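Local coordinates for protein delta-1-pyrroline-5-carboxylate dehydrogenase, mitochondrial (Mus musculus, PDB 4E3X) that catalyses the NAD+-dependent oxidation of L-glutamate gamma-semialdehyde to L-glutamate, the second step of proline breakdown in mitochondria, as a homodimer, at residues R171-F176 and H536-W541; K175-L180 and A224-V229; R353-K358 and P442-E447. All blocks are in the same frame, centred on the assembly; numbering follows the deposited sequence.

From the N terminus, helix 155-180 comes first and serves contacts 1 and 2. Contact 2 closes the shorter loop, joining the end of this helix to the end of helix 213-225. Contact 1 spans about 360 residues and brings the turn before strand 542-550 back to the same helix. Contacts 1 and 2 share Lys175 and Phe176, and their centres lie about 6 Å apart. Contact 3 falls within the span of contact 1, after contact 2 has closed. It closes a loop of its own, bringing the segment before strand 452-458 back to strand 351-357, across the chain's centre from the other two. Its nearest atoms are about 17 Å from contact 1.

Contact 1: R171-F176 and H536-W541; sequences RFNAKF and HYILRW
Helix 155-180 of the aldehyde dehydrogenase fold meets here the 3-10 turn 537-540, which leads into strand 542-550. The two backbones come nearest at Asn173 and Ile538, whose CA atoms are 7.3 Å apart. Ile538 carries the packing and splits its two branches between two helix residues. Its CD1 lies 3.8 Å from CB of Phe176. The same methyl also rests on the helix backbone, with Ile538 CD1 3.6 Å from Phe176 C. The Phe176 ring itself leads away from the turn, so it is the root of the side chain that is touched. The other branch reaches the amide of Asn173, with Ile538 CG2 3.8 Å from Asn173 OD1. These two side chains slide past each other in opposite directions. CG1 of Ile538 sits between its backbone N and carbonyl carbon (chi1 52°), and from there CD1 extends to the helix.

Ile538 also touches Ala177 and Leu180 of the same helix, and Met226. Tyr537 packs on helix 213-225, so the turn lies against two helices. On its far side Leu539 and Arg540 pack on Leu539 and Arg540 of the second subunit, which places the turn at the dimer interface.

A water lies between the polar groups of the two segments. It accepts from the backbone N of Ile538 at 3.1 Å. The amide oxygen of Asn173 lies in the plane of the Phe176 ring, at its edge; water O is 3.1 Å from Asn173 OD1, within hydrogen-bonding distance.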
loop_
_atom_site.group_PDB
_atom_site.type_symbol
_atom_site.label_atom_id
_atom_site.label_comp_id
_atom_site.label_asym_id
_atom_site.label_seq_id
_atom_site.Cartn_x
_atom_site.Cartn_y
_atom_site.Cartn_z
ATOM N N ARG B 171 -4.398 -20.970 5.006
ATOM C CA ARG B 171 -4.333 -21.695 3.729
ATOM C C ARG B 171 -4.358 -20.768 2.516
ATOM O O ARG B 171 -3.544 -20.914 1.600
ATOM C CB ARG B 171 -5.434 -22.750 3.603
ATOM C CG ARG B 171 -5.356 -23.861 4.623
ATOM C CD ARG B 171 -5.950 -25.147 4.056
ATOM N NE ARG B 171 -6.101 -26.200 5.064
ATOM C CZ ARG B 171 -7.264 -26.547 5.617
ATOM N NH1 ARG B 171 -8.387 -25.920 5.273
ATOM N NH2 ARG B 171 -7.303 -27.507 6.531
ATOM N N PHE B 172 -5.294 -19.825 2.498
ATOM C CA PHE B 172 -5.405 -18.911 1.366
ATOM C C PHE B 172 -4.211 -17.967 1.253
ATOM O O PHE B 172 -3.714 -17.739 0.150
ATOM C CB PHE B 172 -6.720 -18.137 1.404
ATOM C CG PHE B 172 -7.892 -18.925 0.887
ATOM C CD1 PHE B 172 -8.280 -18.837 -0.446
ATOM C CD2 PHE B 172 -8.594 -19.775 1.726
ATOM C CE1 PHE B 172 -9.359 -19.578 -0.928
ATOM C CE2 PHE B 172 -9.668 -20.517 1.247
ATOM C CZ PHE B 172 -10.055 -20.408 -0.076
ATOM N N ASN B 173 -3.733 -17.416 2.366
ATOM C CA ASN B 173 -2.541 -16.572 2.283
ATOM C C ASN B 173 -1.326 -17.371 1.803
ATOM O O ASN B 173 -0.514 -16.865 1.037
ATOM C CB ASN B 173 -2.243 -15.858 3.596
ATOM C CG ASN B 173 -3.126 -14.654 3.808
ATOM O OD1 ASN B 173 -3.475 -13.954 2.852
ATOM N ND2 ASN B 173 -3.488 -14.396 5.064
ATOM N N ALA B 174 -1.205 -18.630 2.231
ATOM C CA ALA B 174 -0.142 -19.487 1.707
ATOM C C ALA B 174 -0.257 -19.635 0.188
ATOM O O ALA B 174 0.736 -19.514 -0.530
ATOM C CB ALA B 174 -0.165 -20.845 2.377
ATOM N N LYS B 175 -1.467 -19.898 -0.307
ATOM C CA LYS B 175 -1.678 -19.970 -1.750
ATOM C C LYS B 175 -1.302 -18.663 -2.437
ATOM O O LYS B 175 -0.558 -18.667 -3.417
ATOM C CB LYS B 175 -3.133 -20.325 -2.073
ATOM C CG LYS B 175 -3.471 -20.264 -3.561
ATOM C CD LYS B 175 -4.971 -20.368 -3.804
ATOM C CE LYS B 175 -5.301 -20.283 -5.292
ATOM N NZ LYS B 175 -4.769 -21.459 -6.042
ATOM N N PHE B 176 -1.801 -17.543 -1.915
ATOM C CA PHE B 176 -1.542 -16.248 -2.529
ATOM C C PHE B 176 -0.039 -15.961 -2.575
ATOM O O PHE B 176 0.479 -15.459 -3.574
ATOM C CB PHE B 176 -2.262 -15.132 -1.765
ATOM C CG PHE B 176 -3.769 -15.244 -1.770
ATOM C CD1 PHE B 176 -4.446 -15.765 -2.861
ATOM C CD2 PHE B 176 -4.506 -14.817 -0.673
ATOM C CE1 PHE B 176 -5.838 -15.852 -2.854
ATOM C CE2 PHE B 176 -5.886 -14.896 -0.658
ATOM C CZ PHE B 176 -6.551 -15.428 -1.743
ATOM N N HIS B 536 -4.504 -9.624 -2.426
ATOM C CA HIS B 536 -3.589 -8.486 -2.472
ATOM C C HIS B 536 -3.043 -8.065 -1.114
ATOM O O HIS B 536 -2.073 -7.310 -1.035
ATOM C CB HIS B 536 -4.278 -7.297 -3.140
ATOM C CG HIS B 536 -4.794 -7.602 -4.506
ATOM N ND1 HIS B 536 -6.119 -7.449 -4.850
ATOM C CD2 HIS B 536 -4.166 -8.062 -5.613
ATOM C CE1 HIS B 536 -6.285 -7.804 -6.111
ATOM N NE2 HIS B 536 -5.116 -8.180 -6.597
ATOM N N TYR B 537 -3.678 -8.535 -0.047
ATOM C CA TYR B 537 -3.280 -8.162 1.311
ATOM C C TYR B 537 -1.793 -8.388 1.576
ATOM O O TYR B 537 -1.132 -7.529 2.168
ATOM C CB TYR B 537 -4.110 -8.969 2.294
ATOM C CG TYR B 537 -3.861 -8.693 3.757
ATOM C CD1 TYR B 537 -4.194 -7.465 4.318
ATOM C CD2 TYR B 537 -3.344 -9.679 4.589
ATOM C CE1 TYR B 537 -4.005 -7.220 5.666
ATOM C CE2 TYR B 537 -3.147 -9.445 5.941
ATOM C CZ TYR B 537 -3.487 -8.216 6.475
ATOM O OH TYR B 537 -3.308 -7.985 7.823
ATOM N N ILE B 538 -1.267 -9.526 1.131
ATOM C CA ILE B 538 0.127 -9.868 1.401
ATOM C C ILE B 538 1.105 -8.879 0.770
ATOM O O ILE B 538 2.243 -8.759 1.225
ATOM C CB ILE B 538 0.493 -11.302 0.955
ATOM C CG1 ILE B 538 0.079 -11.531 -0.501
ATOM C CG2 ILE B 538 -0.119 -12.336 1.898
ATOM C CD1 ILE B 538 0.638 -12.803 -1.089
ATOM N N LEU B 539 0.655 -8.147 -0.248
ATOM C CA LEU B 539 1.518 -7.175 -0.918
ATOM C C LEU B 539 1.938 -6.024 -0.005
ATOM O O LEU B 539 2.956 -5.373 -0.251
ATOM C CB LEU B 539 0.868 -6.637 -2.193
ATOM C CG LEU B 539 0.755 -7.680 -3.301
ATOM C CD1 LEU B 539 -0.189 -7.212 -4.388
ATOM C CD2 LEU B 539 2.136 -7.972 -3.866
ATOM N N ARG B 540 1.157 -5.752 1.038
ATOM C CA ARG B 540 1.576 -4.719 1.983
ATOM C C ARG B 540 2.816 -5.136 2.775
ATOM O O ARG B 540 3.508 -4.285 3.343
ATOM C CB ARG B 540 0.452 -4.368 2.958
ATOM C CG ARG B 540 -0.771 -3.685 2.325
ATOM C CD ARG B 540 -0.426 -2.398 1.531
ATOM N NE ARG B 540 -0.022 -1.266 2.379
ATOM C CZ ARG B 540 0.998 -0.443 2.120
ATOM N NH1 ARG B 540 1.763 -0.631 1.052
ATOM N NH2 ARG B 540 1.268 0.565 2.943
ATOM N N TRP B 541 3.108 -6.440 2.815
ATOM C CA TRP B 541 4.171 -6.957 3.684
ATOM C C TRP B 541 5.406 -7.421 2.918
ATOM O O TRP B 541 6.283 -8.068 3.482
ATOM C CB TRP B 541 3.626 -8.044 4.633
ATOM C CG TRP B 541 2.365 -7.567 5.268
ATOM C CD1 TRP B 541 1.107 -8.052 5.062
ATOM C CD2 TRP B 541 2.224 -6.441 6.142
ATOM N NE1 TRP B 541 0.188 -7.307 5.766
ATOM C CE2 TRP B 541 0.850 -6.315 6.442
ATOM C CE3 TRP B 541 3.126 -5.529 6.708
ATOM C CZ2 TRP B 541 0.356 -5.310 7.270
ATOM C CZ3 TRP B 541 2.636 -4.541 7.538
ATOM C CH2 TRP B 541 1.262 -4.444 7.820
HETATM O O HOH W 1 -3.168 -11.872 0.566
#

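Contact 2: K175-L180 and A224-V229; sequences KFAVEL and ALMGNV
The backbones approach most closely at Ala177 and Met226, with CA atoms 7.3 Å apart, where helix 155-180 passes the C-terminal end of helix 213-225. That end is a Schellman motif. Gly227 is its C-prime residue, with a positive phi that suits glycine; Gly227 N bonds to Ala224 O at 3.0 Å, and Asn228 N to Pro223 O. The chain then turns into strand 230-233 of the parallel sheet of the Rossmann-like NAD-binding domain.

The contact is apolar. Ala177 is small and lets two side chains close on its methyl. Ala177 CB lies 3.7 Å from Leu225 CD2 and also 3.7 Å from Met226 SD. Leu225 holds CG anti to its backbone N (chi1 171°), which brings the CD2 branch to the alanine. Met121 of helix 121-136 packs on both Ala177 and Met226. His536 of the second subunit packs on Leu180.

The Met226 chain bends at both chi2 (-54°) and chi3 (-71°). The bends carry the end of the side chain to Leu180, which it crosses at about a right angle, with Met226 CE 3.9 Å from Leu180 CD2.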
loop_
_atom_site.group_PDB
_atom_site.type_symbol
_atom_site.label_atom_id
_atom_site.label_comp_id
_atom_site.label_asym_id
_atom_site.label_seq_id
_atom_site.Cartn_x
_atom_site.Cartn_y
_atom_site.Cartn_z
ATOM N N LYS B 175 -1.467 -19.898 -0.307
ATOM C CA LYS B 175 -1.678 -19.970 -1.750
ATOM C C LYS B 175 -1.302 -18.663 -2.437
ATOM O O LYS B 175 -0.558 -18.667 -3.417
ATOM C CB LYS B 175 -3.133 -20.325 -2.073
ATOM C CG LYS B 175 -3.471 -20.264 -3.561
ATOM C CD LYS B 175 -4.971 -20.368 -3.804
ATOM C CE LYS B 175 -5.301 -20.283 -5.292
ATOM N NZ LYS B 175 -4.769 -21.459 -6.042
ATOM N N PHE B 176 -1.801 -17.543 -1.915
ATOM C CA PHE B 176 -1.542 -16.248 -2.529
ATOM C C PHE B 176 -0.039 -15.961 -2.575
ATOM O O PHE B 176 0.479 -15.459 -3.574
ATOM C CB PHE B 176 -2.262 -15.132 -1.765
ATOM C CG PHE B 176 -3.769 -15.244 -1.770
ATOM C CD1 PHE B 176 -4.446 -15.765 -2.861
ATOM C CD2 PHE B 176 -4.506 -14.817 -0.673
ATOM C CE1 PHE B 176 -5.838 -15.852 -2.854
ATOM C CE2 PHE B 176 -5.886 -14.896 -0.658
ATOM C CZ PHE B 176 -6.551 -15.428 -1.743
ATOM N N ALA B 177 0.661 -16.303 -1.500
ATOM C CA ALA B 177 2.100 -16.040 -1.409
ATOM C C ALA B 177 2.937 -16.931 -2.331
ATOM O O ALA B 177 3.847 -16.451 -3.013
ATOM C CB ALA B 177 2.570 -16.166 0.020
ATOM N N VAL B 178 2.638 -18.226 -2.351
ATOM C CA VAL B 178 3.363 -19.134 -3.227
ATOM C C VAL B 178 3.157 -18.734 -4.691
ATOM O O VAL B 178 4.104 -18.720 -5.490
ATOM C CB VAL B 178 2.938 -20.601 -2.979
ATOM C CG1 VAL B 178 3.349 -21.504 -4.140
ATOM C CG2 VAL B 178 3.511 -21.099 -1.652
ATOM N N GLU B 179 1.929 -18.359 -5.035
ATOM C CA GLU B 179 1.614 -18.036 -6.416
ATOM C C GLU B 179 2.104 -16.643 -6.810
ATOM O O GLU B 179 2.380 -16.407 -7.981
ATOM C CB GLU B 179 0.123 -18.261 -6.690
ATOM C CG GLU B 179 -0.236 -19.745 -6.530
ATOM C CD GLU B 179 -1.688 -20.091 -6.806
ATOM O OE1 GLU B 179 -2.496 -19.188 -7.109
ATOM O OE2 GLU B 179 -2.021 -21.290 -6.703
ATOM N N LEU B 180 2.266 -15.744 -5.836
ATOM C CA LEU B 180 2.790 -14.404 -6.113
ATOM C C LEU B 180 4.178 -14.473 -6.741
ATOM O O LEU B 180 4.540 -13.641 -7.569
ATOM C CB LEU B 180 2.847 -13.565 -4.830
ATOM C CG LEU B 180 3.497 -12.178 -4.927
ATOM C CD1 LEU B 180 2.737 -11.264 -5.895
ATOM C CD2 LEU B 180 3.612 -11.535 -3.542
ATOM N N ALA B 224 4.596 -12.532 8.800
ATOM C CA ALA B 224 5.616 -13.561 8.968
ATOM C C ALA B 224 5.739 -14.440 7.718
ATOM O O ALA B 224 6.847 -14.789 7.295
ATOM C CB ALA B 224 5.331 -14.403 10.200
ATOM N N LEU B 225 4.605 -14.805 7.130
ATOM C CA LEU B 225 4.595 -15.577 5.891
ATOM C C LEU B 225 5.441 -14.924 4.803
ATOM O O LEU B 225 6.130 -15.610 4.039
ATOM C CB LEU B 225 3.160 -15.742 5.395
ATOM C CG LEU B 225 2.953 -16.332 4.002
ATOM C CD1 LEU B 225 3.340 -17.812 3.958
ATOM C CD2 LEU B 225 1.494 -16.117 3.598
ATOM N N MET B 226 5.411 -13.593 4.756
ATOM C CA MET B 226 6.109 -12.839 3.724
ATOM C C MET B 226 7.558 -12.516 4.080
ATOM O O MET B 226 8.194 -11.701 3.425
ATOM C CB MET B 226 5.329 -11.562 3.400
ATOM C CG MET B 226 3.897 -11.832 2.957
ATOM S SD MET B 226 3.740 -12.987 1.587
ATOM C CE MET B 226 4.374 -12.004 0.235
ATOM N N GLY B 227 8.092 -13.189 5.092
ATOM C CA GLY B 227 9.503 -13.038 5.415
ATOM C C GLY B 227 9.816 -11.979 6.445
ATOM O O GLY B 227 10.973 -11.616 6.635
ATOM N N ASN B 228 8.779 -11.470 7.100
ATOM C CA ASN B 228 8.975 -10.515 8.180
ATOM C C ASN B 228 9.134 -11.170 9.538
ATOM O O ASN B 228 8.769 -12.332 9.735
ATOM C CB ASN B 228 7.806 -9.544 8.231
ATOM C CG ASN B 228 7.684 -8.761 6.961
ATOM O OD1 ASN B 228 8.489 -7.869 6.718
ATOM N ND2 ASN B 228 6.711 -9.115 6.116
ATOM N N VAL B 229 9.677 -10.399 10.471
ATOM C CA VAL B 229 9.669 -10.766 11.874
ATOM C C VAL B 229 8.740 -9.803 12.610
ATOM O O VAL B 229 8.577 -8.652 12.210
ATOM C CB VAL B 229 11.085 -10.792 12.487
ATOM C CG1 VAL B 229 11.925 -11.863 11.807
ATOM C CG2 VAL B 229 11.757 -9.429 12.390
#

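Contact 3: R353-K358 and P442-E447; sequences RLYVPK and PIMKEE
Met444 reaches over to Arg353 and Tyr355 with a folded side chain. Its chain is bent at chi2 (-76°) and again at chi3 (-68°), and the bends bring the terminal methyl against both partners. Met444 CE lies 3.4 Å from Tyr355 OH and 3.7 Å from Tyr355 CZ. It meets the ring obliquely, at the phenol end. The same Met444 CE is 3.9 Å from Arg353 CB, so it sits in the corner between the two side chains.

Arg353 belongs to strand 351-357, which lies between strands 319-323 and 452-458 in the sheet of the catalytic domain of the aldehyde dehydrogenase fold. Met444 comes from the loop that leads to strand 452-458, and it also packs on Thr454 of that strand. Farther along this loop is Glu447, a residue of the NAD+ site.

CG of Arg353 is placed between the backbone N and the carbonyl carbon (chi1 47°), and the chain runs extended to NE. Arg353 CD passes 3.7 Å from the buried Met444 O, which has no hydrogen-bond partner in the model. The guanidinium is held by Lys318 O at NE and Val470 O at NH2. Arg353 NH2 also donates to Tyr355 OH at 3.0 Å, with the oxygen close to the guanidinium plane. Replacing Tyr355 by a phenylalanine would probably cost Arg353 this hydrogen bond and leave the Met444 methyl less closely packed.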
loop_
_atom_site.group_PDB
_atom_site.type_symbol
_atom_site.label_atom_id
_atom_site.label_comp_id
_atom_site.label_asym_id
_atom_site.label_seq_id
_atom_site.Cartn_x
_atom_site.Cartn_y
_atom_site.Cartn_z
ATOM N N ARG B 353 -27.670 -0.085 12.509
ATOM C CA ARG B 353 -28.739 0.788 12.034
ATOM C C ARG B 353 -29.559 0.101 10.945
ATOM O O ARG B 353 -29.015 -0.386 9.951
ATOM C CB ARG B 353 -28.208 2.155 11.592
ATOM C CG ARG B 353 -27.009 2.119 10.712
ATOM C CD ARG B 353 -26.448 3.514 10.442
ATOM N NE ARG B 353 -25.267 3.344 9.620
ATOM C CZ ARG B 353 -25.017 3.971 8.477
ATOM N NH1 ARG B 353 -23.896 3.685 7.828
ATOM N NH2 ARG B 353 -25.860 4.871 7.988
ATOM N N LEU B 354 -30.871 0.046 11.171
ATOM C CA LEU B 354 -31.809 -0.589 10.256
ATOM C C LEU B 354 -32.753 0.479 9.718
ATOM O O LEU B 354 -33.365 1.209 10.492
ATOM C CB LEU B 354 -32.617 -1.655 10.998
ATOM C CG LEU B 354 -33.723 -2.358 10.196
ATOM C CD1 LEU B 354 -33.144 -3.197 9.084
ATOM C CD2 LEU B 354 -34.607 -3.207 11.095
ATOM N N TYR B 355 -32.863 0.567 8.397
ATOM C CA TYR B 355 -33.735 1.539 7.746
ATOM C C TYR B 355 -34.890 0.778 7.108
ATOM O O TYR B 355 -34.666 -0.070 6.250
ATOM C CB TYR B 355 -32.959 2.304 6.666
ATOM C CG TYR B 355 -31.819 3.157 7.189
ATOM C CD1 TYR B 355 -31.982 4.524 7.375
ATOM C CD2 TYR B 355 -30.574 2.598 7.473
ATOM C CE1 TYR B 355 -30.941 5.323 7.843
ATOM C CE2 TYR B 355 -29.531 3.387 7.955
ATOM C CZ TYR B 355 -29.717 4.746 8.130
ATOM O OH TYR B 355 -28.678 5.530 8.598
ATOM N N VAL B 356 -36.118 1.079 7.534
ATOM C CA VAL B 356 -37.300 0.319 7.105
ATOM C C VAL B 356 -38.346 1.247 6.489
ATOM O O VAL B 356 -38.630 2.297 7.057
ATOM C CB VAL B 356 -37.947 -0.428 8.313
ATOM C CG1 VAL B 356 -39.176 -1.222 7.882
ATOM C CG2 VAL B 356 -36.943 -1.343 8.977
ATOM N N PRO B 357 -38.929 0.862 5.334
ATOM C CA PRO B 357 -39.976 1.708 4.745
ATOM C C PRO B 357 -41.276 1.569 5.525
ATOM O O PRO B 357 -41.596 0.491 6.031
ATOM C CB PRO B 357 -40.132 1.145 3.329
ATOM C CG PRO B 357 -39.764 -0.306 3.471
ATOM C CD PRO B 357 -38.685 -0.357 4.538
ATOM N N LYS B 358 -42.015 2.665 5.621
ATOM C CA LYS B 358 -43.269 2.692 6.364
ATOM C C LYS B 358 -44.209 1.544 5.990
ATOM O O LYS B 358 -44.814 0.927 6.870
ATOM C CB LYS B 358 -43.953 4.046 6.167
ATOM N N PRO B 442 -27.200 10.769 17.708
ATOM C CA PRO B 442 -25.879 10.205 18.013
ATOM C C PRO B 442 -25.823 8.672 18.023
ATOM O O PRO B 442 -24.805 8.109 17.621
ATOM C CB PRO B 442 -25.580 10.762 19.404
ATOM C CG PRO B 442 -26.268 12.086 19.408
ATOM C CD PRO B 442 -27.525 11.909 18.587
ATOM N N ILE B 443 -26.893 8.007 18.445
ATOM C CA ILE B 443 -26.884 6.547 18.481
ATOM C C ILE B 443 -26.854 5.933 17.072
ATOM O O ILE B 443 -26.517 4.757 16.907
ATOM C CB ILE B 443 -28.069 5.978 19.308
ATOM C CG1 ILE B 443 -27.742 4.570 19.815
ATOM C CG2 ILE B 443 -29.365 5.999 18.494
ATOM C CD1 ILE B 443 -28.787 4.013 20.756
ATOM N N MET B 444 -27.187 6.738 16.066
ATOM C CA MET B 444 -27.104 6.307 14.671
ATOM C C MET B 444 -25.693 6.476 14.104
ATOM O O MET B 444 -25.412 6.029 12.990
ATOM C CB MET B 444 -28.100 7.093 13.805
ATOM C CG MET B 444 -29.572 6.830 14.116
ATOM S SD MET B 444 -30.178 5.258 13.469
ATOM C CE MET B 444 -30.139 5.555 11.700
ATOM N N LYS B 445 -24.815 7.124 14.871
ATOM C CA LYS B 445 -23.489 7.507 14.377
ATOM C C LYS B 445 -22.335 6.785 15.067
ATOM O O LYS B 445 -21.324 6.479 14.441
ATOM C CB LYS B 445 -23.281 9.014 14.540
ATOM C CG LYS B 445 -24.146 9.889 13.646
ATOM C CD LYS B 445 -23.978 11.358 14.018
ATOM C CE LYS B 445 -24.794 12.273 13.120
ATOM N NZ LYS B 445 -24.141 12.476 11.798
ATOM N N GLU B 446 -22.476 6.527 16.362
ATOM C CA GLU B 446 -21.352 6.041 17.157
ATOM C C GLU B 446 -21.354 4.526 17.338
ATOM O O GLU B 446 -22.392 3.921 17.618
ATOM C CB GLU B 446 -21.307 6.762 18.508
ATOM C CG GLU B 446 -21.242 8.275 18.359
ATOM C CD GLU B 446 -21.202 9.000 19.685
ATOM O OE1 GLU B 446 -20.440 8.570 20.578
ATOM O OE2 GLU B 446 -21.935 10.001 19.832
ATOM N N GLU B 447 -20.180 3.919 17.179
ATOM C CA GLU B 447 -20.041 2.472 17.292
ATOM C C GLU B 447 -20.124 2.029 18.753
ATOM O O GLU B 447 -19.291 2.403 19.578
ATOM C CB GLU B 447 -18.732 1.993 16.653
ATOM C CG GLU B 447 -18.601 0.472 16.594
ATOM C CD GLU B 447 -17.291 0.003 15.974
ATOM O OE1 GLU B 447 -16.231 0.560 16.331
ATOM O OE2 GLU B 447 -17.334 -0.920 15.123
#